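Local atomic coordinates of concanavalin B (Canavalia ensiformis, PDB entry 6CAF), a protein that has the fold of family 18 chitinases and may act as a carbohydrate-binding protein in jack bean seeds. Residues 76-81 with 87-92; 42-47 with 56-61. All coordinates share one frame; numbering follows the deposited sequence.

How the contacts relate
Both contacts lie on the same side of the chain's centre, contact 2 coming first in the chain. Contact 2 lies deeper, its centre about 11 Å from that of the chain, and packs helix 44-49 on strand 55-64 purely through aliphatic branches. Contact 1, about 19 Å out, closes the loop between this strand and helix 91-99; both are largely buried, but contact 1 is the more peripheral, its Phe89 partly exposed. With no hydrogen bond between its segments, it relies on a disulfide with an aromatic ring beside it. The two do not touch, yet Trp36 of strand 31-36 meets side chains of both, and helix 91-99, entered through contact 1, also packs on Leu44 of contact 2.

Contact 1. Residues 76-81 with 87-92; sequences EGVCGP and CSFLES
The disulfide between Cys79 and Cys87 ties together the long loop that leads from strand 55-64 to helix 91-99 in this family 18 beta/alpha (TIM) barrel. No hydrogen bond crosses between 76-81 and 87-92, which makes the covalent link their main tie. SG of Cys79 lies 2.1 Å from SG of Cys87, and the torsion about the bond is 93°, close to the relaxed value and right-handed in sense. Cys79 holds its SG between its own backbone N and carbonyl carbon (chi1 65°), a setting that sends the sulfur across to Cys87. Gly80 follows directly: its N is 3.6 Å from Cys87 SG, and its extended backbone with positive phi would press any CB against the preceding carbonyl oxygen, so glycine suits the place.

On the other segment, Cys87 starts a 3-10 turn that leads toward helix 91-99, with Leu90 N bonded to Cys87 O at 3.0 Å. This turn brings Phe89 and Leu90 round to the cystine. Phe89 offers an edge rather than a face: its CE2 is 3.9 Å from Cys79 CB, which sits near the ring plane. The CZ atom of the same ring approaches Val78 CG1 at 4.4 Å, a looser touch that carries the apolar patch along the chain. Both aliphatic residues, Val78 and Leu90, also rest on Trp36 of strand 31-36, anchoring the loop to the barrel, while Glu91 forms a salt bridge with Lys95 one helical turn on. A flexible, branched leucine suits position 90 because it serves two neighbours at once: its CG lies over one face of the Phe89 ring, 3.7 Å above the plane and offset toward the rim, and its CD1 reaches Cys79 SG at 4.2 Å.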
ATOM      1  N   GLU A  76      11.380  -4.227 -10.978  1.00 17.98           N
ATOM      2  CA  GLU A  76      12.680  -4.891 -10.962  1.00 19.89           C
ATOM      3  C   GLU A  76      12.597  -6.326 -11.454  1.00 18.62           C
ATOM      4  O   GLU A  76      11.907  -7.160 -10.863  1.00 20.95           O
ATOM      5  CB  GLU A  76      13.263  -4.846  -9.555  1.00 25.85           C
ATOM      6  CG  GLU A  76      14.686  -5.348  -9.450  1.00 33.93           C
ATOM      7  CD  GLU A  76      15.105  -5.508  -7.995  1.00 81.15           C
ATOM      8  OE1 GLU A  76      15.209  -4.439  -7.284  1.00135.42           O
ATOM      9  OE2 GLU A  76      15.282  -6.719  -7.574  1.00113.24           O
ATOM     10  N   GLY A  77      13.280  -6.599 -12.557  1.00 22.46           N
ATOM     11  CA  GLY A  77      13.301  -7.934 -13.120  1.00 23.44           C
ATOM     12  C   GLY A  77      11.986  -8.388 -13.722  1.00 21.68           C
ATOM     13  O   GLY A  77      11.818  -9.589 -14.014  1.00 26.53           O
ATOM     14  N   VAL A  78      11.062  -7.450 -13.893  1.00 18.60           N
ATOM     15  CA  VAL A  78       9.720  -7.782 -14.350  1.00 18.75           C
ATOM     16  C   VAL A  78       9.398  -7.037 -15.655  1.00 20.35           C
ATOM     17  O   VAL A  78       9.073  -7.643 -16.661  1.00 21.39           O
ATOM     18  CB  VAL A  78       8.667  -7.444 -13.294  1.00 18.67           C
ATOM     19  CG1 VAL A  78       7.272  -7.669 -13.834  1.00 21.60           C
ATOM     20  CG2 VAL A  78       8.874  -8.294 -12.049  1.00 21.28           C
ATOM     21  N   CYS A  79       9.534  -5.719 -15.651  1.00 17.31           N
ATOM     22  CA  CYS A  79       9.212  -4.954 -16.844  1.00 17.93           C
ATOM     23  C   CYS A  79       9.775  -3.570 -16.787  1.00 17.31           C
ATOM     24  O   CYS A  79      10.107  -3.069 -15.714  1.00 18.61           O
ATOM     25  CB  CYS A  79       7.703  -4.881 -17.098  1.00 18.30           C
ATOM     26  SG  CYS A  79       6.789  -3.987 -15.832  1.00 21.82           S
ATOM     27  N   GLY A  80       9.863  -2.963 -17.965  1.00 17.39           N
ATOM     28  CA  GLY A  80      10.300  -1.608 -18.110  1.00 19.36           C
ATOM     29  C   GLY A  80      11.389  -1.587 -19.133  1.00 20.48           C
ATOM     30  O   GLY A  80      11.894  -2.661 -19.555  1.00 20.99           O
ATOM     31  N   PRO A  81      11.778  -0.377 -19.563  1.00 21.22           N
ATOM     32  CA  PRO A  81      12.781  -0.274 -20.623  1.00 25.18           C
ATOM     33  C   PRO A  81      14.060  -1.011 -20.279  1.00 24.88           C
ATOM     34  O   PRO A  81      14.677  -1.618 -21.140  1.00 31.65           O
ATOM     35  CB  PRO A  81      13.066   1.228 -20.720  1.00 38.21           C
ATOM     36  CG  PRO A  81      11.940   1.907 -20.061  1.00 30.68           C
ATOM     37  CD  PRO A  81      11.209   0.920 -19.188  1.00 23.73           C
ATOM     38  N   CYS A  87       5.925  -2.979 -19.596  1.00 15.90           N
ATOM     39  CA  CYS A  87       4.954  -3.087 -18.503  1.00 15.65           C
ATOM     40  C   CYS A  87       3.524  -3.136 -18.996  1.00 15.29           C
ATOM     41  O   CYS A  87       2.637  -3.605 -18.295  1.00 16.26           O
ATOM     42  CB  CYS A  87       5.139  -1.975 -17.487  1.00 16.59           C
ATOM     43  SG  CYS A  87       6.723  -2.007 -16.595  1.00 19.50           S
ATOM     44  N   SER A  88       3.293  -2.710 -20.237  1.00 16.44           N
ATOM     45  CA  SER A  88       1.952  -2.749 -20.787  1.00 18.22           C
ATOM     46  C   SER A  88       1.416  -4.172 -20.959  1.00 18.52           C
ATOM     47  O   SER A  88       0.206  -4.362 -21.105  1.00 20.66           O
ATOM     48  CB  SER A  88       1.900  -1.974 -22.103  1.00 19.00           C
ATOM     49  OG  SER A  88       2.784  -2.540 -23.039  1.00 20.87           O
ATOM     50  N   PHE A  89       2.302  -5.161 -20.929  1.00 19.22           N
ATOM     51  CA  PHE A  89       1.876  -6.569 -21.008  1.00 22.88           C
ATOM     52  C   PHE A  89       0.968  -6.898 -19.816  1.00 20.74           C
ATOM     53  O   PHE A  89       0.164  -7.817 -19.875  1.00 23.19           O
ATOM     54  CB  PHE A  89       3.090  -7.553 -21.073  1.00 25.40           C
ATOM     55  CG  PHE A  89       3.640  -7.996 -19.694  1.00 28.94           C
ATOM     56  CD1 PHE A  89       3.133  -9.110 -19.030  1.00 32.21           C
ATOM     57  CD2 PHE A  89       4.710  -7.339 -19.121  1.00 47.24           C
ATOM     58  CE1 PHE A  89       3.656  -9.514 -17.813  1.00 32.51           C
ATOM     59  CE2 PHE A  89       5.225  -7.726 -17.895  1.00 44.66           C
ATOM     60  CZ  PHE A  89       4.702  -8.807 -17.238  1.00 36.85           C
ATOM     61  N   LEU A  90       1.080  -6.113 -18.739  1.00 16.87           N
ATOM     62  CA  LEU A  90       0.290  -6.376 -17.546  1.00 16.12           C
ATOM     63  C   LEU A  90      -1.172  -5.980 -17.641  1.00 16.61           C
ATOM     64  O   LEU A  90      -1.976  -6.385 -16.804  1.00 16.42           O
ATOM     65  CB  LEU A  90       0.934  -5.734 -16.314  1.00 15.61           C
ATOM     66  CG  LEU A  90       2.262  -6.331 -15.859  1.00 18.27           C
ATOM     67  CD1 LEU A  90       2.972  -5.396 -14.905  1.00 17.41           C
ATOM     68  CD2 LEU A  90       2.075  -7.693 -15.225  1.00 24.56           C
ATOM     69  N   GLU A  91      -1.546  -5.254 -18.692  1.00 16.91           N
ATOM     70  CA  GLU A  91      -2.917  -4.782 -18.800  1.00 16.42           C
ATOM     71  C   GLU A  91      -3.943  -5.888 -18.631  1.00 17.55           C
ATOM     72  O   GLU A  91      -4.884  -5.756 -17.841  1.00 17.46           O
ATOM     73  CB  GLU A  91      -3.138  -4.099 -20.134  1.00 18.37           C
ATOM     74  CG  GLU A  91      -4.548  -3.559 -20.349  1.00 20.00           C
ATOM     75  CD  GLU A  91      -4.798  -3.023 -21.748  1.00 22.74           C
ATOM     76  OE1 GLU A  91      -3.945  -2.281 -22.281  1.00 21.63           O
ATOM     77  OE2 GLU A  91      -5.889  -3.282 -22.278  1.00 32.45           O
ATOM     78  N   SER A  92      -3.782  -6.984 -19.374  1.00 17.41           N
ATOM     79  CA  SER A  92      -4.792  -8.037 -19.315  1.00 19.34           C
ATOM     80  C   SER A  92      -4.856  -8.667 -17.904  1.00 16.98           C
ATOM     81  O   SER A  92      -5.937  -9.010 -17.429  1.00 18.07           O
ATOM     82  CB  SER A  92      -4.514  -9.116 -20.371  1.00 23.21           C
ATOM     83  OG  SER A  92      -3.280  -9.745 -20.108  1.00 30.72           O
TER

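Contact 2. Residues 42-47 with 56-61; sequences GLLRDT and VFISFL
Leu44 and Thr47, one turn apart on helix 44-49, pack against Val56 and Ile58 of strand 55-64 within the beta-alpha-beta unit that begins with strand 31-36. The touches are methyl to methyl: Leu44 CD1 meets Val56 CG1 at 3.8 Å, its CD2 is 4.4 Å from Ile58 CD1, and Thr47 CG2 lies 4.1 Å from Val56 CG2. Beta-branched valine and isoleucine suit the strand: Val56 sets one methyl against each helix residue, while the longer Ile58 reaches Leu44 with CD1.

No hydrogen bond crosses between the segments. With OG1 turned beside its own N (chi1 -65°), Thr47 reaches back to the N-cap carbonyl, Leu43 O, at 3.0 Å, on the opposite face from Thr47 N, and CG2, anti to that N, faces Val56; OG1 also bonds Arg292 NE. Replacing Thr47 by alanine removes OG1 and CG2 and would probably leave Arg292 NE without this mate, Leu43 O with one donor fewer and a gap beside Val56 CG2. Elsewhere on the helix, Arg45 grips Asp46 OD1 side-on through NE and NH2.

Leu44 also touches Ile94 and Cys97 of helix 91-99, Trp36 of strand 31-36 lies against Leu44, Thr47 and Val56, and strand 55-64 runs parallel between strands 31-36 and 103-109.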
ATOM      1  N   GLY A  42       6.769 -13.518  -8.523  1.00 17.73           N
ATOM      2  CA  GLY A  42       5.991 -14.287  -9.470  1.00 16.95           C
ATOM      3  C   GLY A  42       4.985 -13.422 -10.236  1.00 17.78           C
ATOM      4  O   GLY A  42       5.087 -12.194 -10.290  1.00 18.99           O
ATOM      5  N   LEU A  43       4.014 -14.082 -10.856  1.00 17.55           N
ATOM      6  CA  LEU A  43       3.077 -13.406 -11.720  1.00 17.03           C
ATOM      7  C   LEU A  43       2.025 -12.641 -10.926  1.00 16.15           C
ATOM      8  O   LEU A  43       1.535 -13.101  -9.899  1.00 17.17           O
ATOM      9  CB  LEU A  43       2.367 -14.374 -12.631  1.00 18.30           C
ATOM     10  CG  LEU A  43       3.272 -15.133 -13.585  1.00 21.77           C
ATOM     11  CD1 LEU A  43       2.359 -15.940 -14.484  1.00 25.30           C
ATOM     12  CD2 LEU A  43       4.133 -14.240 -14.451  1.00 27.79           C
ATOM     13  N   LEU A  44       1.643 -11.486 -11.467  1.00 15.28           N
ATOM     14  CA  LEU A  44       0.493 -10.747 -10.943  1.00 14.92           C
ATOM     15  C   LEU A  44      -0.764 -11.625 -11.025  1.00 15.08           C
ATOM     16  O   LEU A  44      -1.543 -11.705 -10.070  1.00 15.25           O
ATOM     17  CB  LEU A  44       0.294  -9.429 -11.716  1.00 15.77           C
ATOM     18  CG  LEU A  44      -0.936  -8.653 -11.267  1.00 14.93           C
ATOM     19  CD1 LEU A  44      -0.845  -8.239  -9.823  1.00 15.46           C
ATOM     20  CD2 LEU A  44      -1.132  -7.409 -12.130  1.00 17.18           C
ATOM     21  N   ARG A  45      -0.958 -12.290 -12.158  1.00 15.69           N
ATOM     22  CA  ARG A  45      -2.107 -13.181 -12.268  1.00 16.28           C
ATOM     23  C   ARG A  45      -2.163 -14.175 -11.114  1.00 15.96           C
ATOM     24  O   ARG A  45      -3.234 -14.402 -10.529  1.00 17.36           O
ATOM     25  CB  ARG A  45      -2.004 -13.993 -13.549  1.00 17.63           C
ATOM     26  CG  ARG A  45      -3.103 -15.027 -13.662  1.00 17.36           C
ATOM     27  CD  ARG A  45      -2.758 -16.142 -14.643  1.00 19.36           C
ATOM     28  NE  ARG A  45      -1.719 -17.013 -14.124  1.00 19.04           N
ATOM     29  CZ  ARG A  45      -1.090 -17.933 -14.828  1.00 16.50           C
ATOM     30  NH1 ARG A  45      -1.389 -18.095 -16.079  1.00 17.88           N
ATOM     31  NH2 ARG A  45      -0.180 -18.691 -14.277  1.00 18.44           N
ATOM     32  N   ASP A  46      -1.044 -14.837 -10.842  1.00 16.46           N
ATOM     33  CA  ASP A  46      -1.027 -15.888  -9.814  1.00 18.08           C
ATOM     34  C   ASP A  46      -1.331 -15.290  -8.475  1.00 17.19           C
ATOM     35  O   ASP A  46      -2.004 -15.897  -7.661  1.00 17.56           O
ATOM     36  CB  ASP A  46       0.335 -16.608  -9.746  1.00 17.86           C
ATOM     37  CG  ASP A  46       0.630 -17.429 -10.934  1.00 21.35           C
ATOM     38  OD1 ASP A  46      -0.288 -17.776 -11.719  1.00 19.36           O
ATOM     39  OD2 ASP A  46       1.828 -17.721 -11.135  1.00 22.35           O
ATOM     40  N   THR A  47      -0.811 -14.088  -8.237  1.00 15.50           N
ATOM     41  CA  THR A  47      -1.052 -13.379  -6.996  1.00 14.23           C
ATOM     42  C   THR A  47      -2.558 -13.190  -6.802  1.00 13.61           C
ATOM     43  O   THR A  47      -3.117 -13.535  -5.759  1.00 15.43           O
ATOM     44  CB  THR A  47      -0.287 -12.052  -7.031  1.00 13.78           C
ATOM     45  OG1 THR A  47       1.108 -12.356  -7.052  1.00 15.79           O
ATOM     46  CG2 THR A  47      -0.559 -11.202  -5.828  1.00 15.39           C
ATOM     47  N   VAL A  56      -3.930  -5.403  -4.287  1.00 10.87           N
ATOM     48  CA  VAL A  56      -2.551  -5.601  -4.706  1.00 10.79           C
ATOM     49  C   VAL A  56      -1.983  -4.236  -5.073  1.00 10.56           C
ATOM     50  O   VAL A  56      -2.560  -3.500  -5.886  1.00 12.45           O
ATOM     51  CB  VAL A  56      -2.453  -6.568  -5.902  1.00 12.23           C
ATOM     52  CG1 VAL A  56      -1.028  -6.702  -6.382  1.00 13.56           C
ATOM     53  CG2 VAL A  56      -3.012  -7.913  -5.522  1.00 14.52           C
ATOM     54  N   PHE A  57      -0.842  -3.915  -4.481  1.00 10.06           N
ATOM     55  CA  PHE A  57      -0.100  -2.700  -4.800  1.00 10.54           C
ATOM     56  C   PHE A  57       0.970  -3.029  -5.840  1.00 10.45           C
ATOM     57  O   PHE A  57       1.920  -3.769  -5.539  1.00 12.27           O
ATOM     58  CB  PHE A  57       0.644  -2.149  -3.580  1.00 11.03           C
ATOM     59  CG  PHE A  57      -0.200  -1.852  -2.381  1.00 10.30           C
ATOM     60  CD1 PHE A  57      -1.210  -0.912  -2.418  1.00 11.38           C
ATOM     61  CD2 PHE A  57       0.073  -2.475  -1.182  1.00 11.52           C
ATOM     62  CE1 PHE A  57      -1.915  -0.611  -1.277  1.00 13.37           C
ATOM     63  CE2 PHE A  57      -0.620  -2.151  -0.043  1.00 13.40           C
ATOM     64  CZ  PHE A  57      -1.639  -1.236  -0.086  1.00 12.73           C
ATOM     65  N   ILE A  58       0.841  -2.504  -7.061  1.00 10.50           N
ATOM     66  CA  ILE A  58       1.901  -2.621  -8.060  1.00 10.72           C
ATOM     67  C   ILE A  58       2.999  -1.636  -7.679  1.00 10.81           C
ATOM     68  O   ILE A  58       2.754  -0.414  -7.602  1.00 12.04           O
ATOM     69  CB  ILE A  58       1.389  -2.354  -9.483  1.00 11.86           C
ATOM     70  CG1 ILE A  58       0.350  -3.422  -9.865  1.00 14.17           C
ATOM     71  CG2 ILE A  58       2.535  -2.320 -10.451  1.00 13.30           C
ATOM     72  CD1 ILE A  58      -0.282  -3.229 -11.210  1.00 16.55           C
ATOM     73  N   SER A  59       4.185  -2.181  -7.406  1.00 10.39           N
ATOM     74  CA  SER A  59       5.204  -1.477  -6.642  1.00 12.22           C
ATOM     75  C   SER A  59       6.543  -1.480  -7.367  1.00 11.62           C
ATOM     76  O   SER A  59       7.090  -2.560  -7.584  1.00 13.47           O
ATOM     77  CB  SER A  59       5.340  -2.182  -5.298  1.00 14.56           C
ATOM     78  OG  SER A  59       4.077  -2.214  -4.617  1.00 15.74           O
ATOM     79  N   PHE A  60       7.109  -0.346  -7.762  1.00 11.18           N
ATOM     80  CA  PHE A  60       6.729   1.015  -7.441  1.00 10.98           C
ATOM     81  C   PHE A  60       6.997   1.937  -8.623  1.00 11.23           C
ATOM     82  O   PHE A  60       7.934   1.710  -9.382  1.00 12.63           O
ATOM     83  CB  PHE A  60       7.597   1.574  -6.305  1.00 12.18           C
ATOM     84  CG  PHE A  60       7.413   0.872  -4.980  1.00 11.49           C
ATOM     85  CD1 PHE A  60       6.400   1.242  -4.122  1.00 12.12           C
ATOM     86  CD2 PHE A  60       8.236  -0.166  -4.616  1.00 12.50           C
ATOM     87  CE1 PHE A  60       6.224   0.618  -2.918  1.00 12.71           C
ATOM     88  CE2 PHE A  60       8.078  -0.792  -3.400  1.00 13.55           C
ATOM     89  CZ  PHE A  60       7.062  -0.409  -2.561  1.00 12.96           C
ATOM     90  N   LEU A  61       6.216   3.016  -8.709  1.00 11.25           N
ATOM     91  CA  LEU A  61       6.597   4.189  -9.512  1.00 10.75           C
ATOM     92  C   LEU A  61       7.522   5.006  -8.611  1.00 11.77           C
ATOM     93  O   LEU A  61       7.073   5.631  -7.655  1.00 11.79           O
ATOM     94  CB  LEU A  61       5.376   4.981  -9.927  1.00 11.45           C
ATOM     95  CG  LEU A  61       5.660   6.041 -10.980  1.00 12.45           C
ATOM     96  CD1 LEU A  61       5.742   5.421 -12.363  1.00 13.53           C
ATOM     97  CD2 LEU A  61       4.619   7.131 -10.935  1.00 13.94           C
TER